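Local coordinates for oxidoreductase, 2OG-Fe(II) oxygenase family (Burkholderia pseudomallei, PDB 6N1F), which probably acts as an iron-dependent oxidoreductase of the 2OG-Fe(II) oxygenase family and binds an iron ion, at residues A[128-133]-A[200-205]. Sequence-based numbering, arbitrary orientation. Where two conformers were deposited one is given.
Sequences DMFGTR and VIVTSC
Val202 reaches from the strand 200-204 toward the last turn of the helix 120-130, and one of its methyls, CG1, meets the side chains of both Met129 and Phe130. Phe130 offers it an edge and not a face: Val202 CG1 lies near the ring plane, 3.9 Å from Phe130 CE1. With the ring carbon CG anti to the carbonyl carbon (chi1 -59°), the phenyl group swings in from the flank of the helix to the strand; the ring also stacks on Phe166 and meets Tyr226 edge-to-face. The side chain of the selenomethionine Met129 sets out toward the strand, and its CG passes Val202 CG1 at a looser 4.3 Å. It also touches Leu51 and Met36, Tyr39 and Leu43 of the helix 36-45, so the residue bridges two helices and the sheet. No hydrogen bond crosses the contact, which is purely apolar. Just after this pair, Gly131 leaves the helical conformation with positive phi. The example illustrates how a helix is seated on a beta-sheet through a few apolar side chains, here on the major sheet of the double-stranded beta-helix fold of 2OG-Fe(II) oxygenases, with the Val202 side chain about 12 Å from the iron.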
loop_
_atom_site.group_PDB
_atom_site.type_symbol
_atom_site.label_atom_id
_atom_site.label_comp_id
_atom_site.label_asym_id
_atom_site.label_seq_id
_atom_site.Cartn_x
_atom_site.Cartn_y
_atom_site.Cartn_z
ATOM N N ASP A 128 -10.050 5.186 12.408
ATOM C CA ASP A 128 -9.330 5.383 13.660
ATOM C C ASP A 128 -7.838 5.579 13.409
ATOM O O ASP A 128 -7.185 6.388 14.080
ATOM C CB ASP A 128 -9.555 4.189 14.579
ATOM C CG ASP A 128 -11.001 4.068 15.020
ATOM O OD1 ASP A 128 -11.820 4.903 14.578
ATOM O OD2 ASP A 128 -11.310 3.146 15.800
HETATM N N MSE A 129 -7.293 4.851 12.446
HETATM C CA MSE A 129 -5.864 4.826 12.167
HETATM C C MSE A 129 -5.421 6.207 11.731
HETATM O O MSE A 129 -4.381 6.700 12.154
HETATM C CB MSE A 129 -5.555 3.768 11.097
HETATM C CG MSE A 129 -4.207 3.873 10.429
HETATM SE SE MSE A 129 -2.860 2.805 11.331
HETATM C CE MSE A 129 -3.718 1.054 11.342
ATOM N N PHE A 130 -6.246 6.838 10.895
ATOM C CA PHE A 130 -5.945 8.171 10.407
ATOM C C PHE A 130 -6.305 9.244 11.421
ATOM O O PHE A 130 -5.821 10.375 11.307
ATOM C CB PHE A 130 -6.668 8.425 9.074
ATOM C CG PHE A 130 -6.308 7.440 7.978
ATOM C CD1 PHE A 130 -5.154 6.674 8.052
ATOM C CD2 PHE A 130 -7.134 7.283 6.876
ATOM C CE1 PHE A 130 -4.831 5.760 7.052
ATOM C CE2 PHE A 130 -6.823 6.371 5.867
ATOM C CZ PHE A 130 -5.667 5.607 5.962
ATOM N N GLY A 131 -7.135 8.920 12.406
ATOM C CA GLY A 131 -7.482 9.887 13.431
ATOM C C GLY A 131 -8.349 11.038 12.968
ATOM O O GLY A 131 -8.142 12.176 13.411
ATOM N N THR A 132 -9.322 10.778 12.091
ATOM C CA THR A 132 -10.254 11.812 11.664
ATOM C C THR A 132 -11.630 11.198 11.454
ATOM O O THR A 132 -11.775 9.994 11.227
ATOM C CB THR A 132 -9.796 12.519 10.373
ATOM O OG1 THR A 132 -10.550 13.720 10.174
ATOM C CG2 THR A 132 -10.024 11.629 9.196
ATOM N N ARG A 133 -12.645 12.044 11.552
ATOM C CA ARG A 133 -13.996 11.616 11.230
ATOM C C ARG A 133 -14.285 11.731 9.744
ATOM O O ARG A 133 -15.293 11.185 9.278
ATOM C CB ARG A 133 -15.010 12.438 12.024
ATOM N N VAL A 200 0.890 -5.503 6.784
ATOM C CA VAL A 200 0.269 -4.361 6.133
ATOM C C VAL A 200 1.042 -3.121 6.557
ATOM O O VAL A 200 1.223 -2.873 7.755
ATOM C CB VAL A 200 -1.221 -4.230 6.521
ATOM C CG1 VAL A 200 -1.823 -2.980 5.923
ATOM C CG2 VAL A 200 -1.998 -5.474 6.094
ATOM N N ILE A 201 1.507 -2.348 5.586
ATOM C CA ILE A 201 2.213 -1.104 5.851
ATOM C C ILE A 201 1.245 0.037 5.567
ATOM O O ILE A 201 0.506 0.003 4.576
ATOM C CB ILE A 201 3.510 -1.007 5.010
ATOM C CG1 ILE A 201 4.482 -2.118 5.431
ATOM C CG2 ILE A 201 4.195 0.385 5.150
ATOM C CD1 ILE A 201 5.727 -2.328 4.519
ATOM N N VAL A 202 1.181 1.002 6.479
ATOM C CA VAL A 202 0.415 2.226 6.289
ATOM C C VAL A 202 1.410 3.363 6.359
ATOM O O VAL A 202 2.236 3.409 7.276
ATOM C CB VAL A 202 -0.688 2.399 7.349
ATOM C CG1 VAL A 202 -1.509 3.642 7.045
ATOM C CG2 VAL A 202 -1.588 1.166 7.401
ATOM N N THR A 203 1.388 4.241 5.369
ATOM C CA THR A 203 2.397 5.286 5.356
ATOM C C THR A 203 1.796 6.571 4.815
ATOM O O THR A 203 0.871 6.548 3.998
ATOM C CB THR A 203 3.652 4.844 4.559
ATOM O OG1 THR A 203 4.603 5.912 4.550
ATOM C CG2 THR A 203 3.315 4.481 3.132
ATOM N N SER A 204 2.291 7.695 5.341
ATOM C CA SER A 204 1.898 9.011 4.857
ATOM C C SER A 204 2.612 9.329 3.552
ATOM O O SER A 204 3.823 9.131 3.429
ATOM C CB SER A 204 2.227 10.091 5.885
ATOM O OG SER A 204 1.970 11.383 5.347
ATOM N N CYS A 205 1.863 9.842 2.585
ATOM C CA CYS A 205 2.403 10.151 1.264
ATOM C C CYS A 205 3.263 11.413 1.252
ATOM O O CYS A 205 3.681 11.855 0.172
ATOM C CB CYS A 205 1.260 10.275 0.251
ATOM S SG CYS A 205 0.240 8.771 0.111
#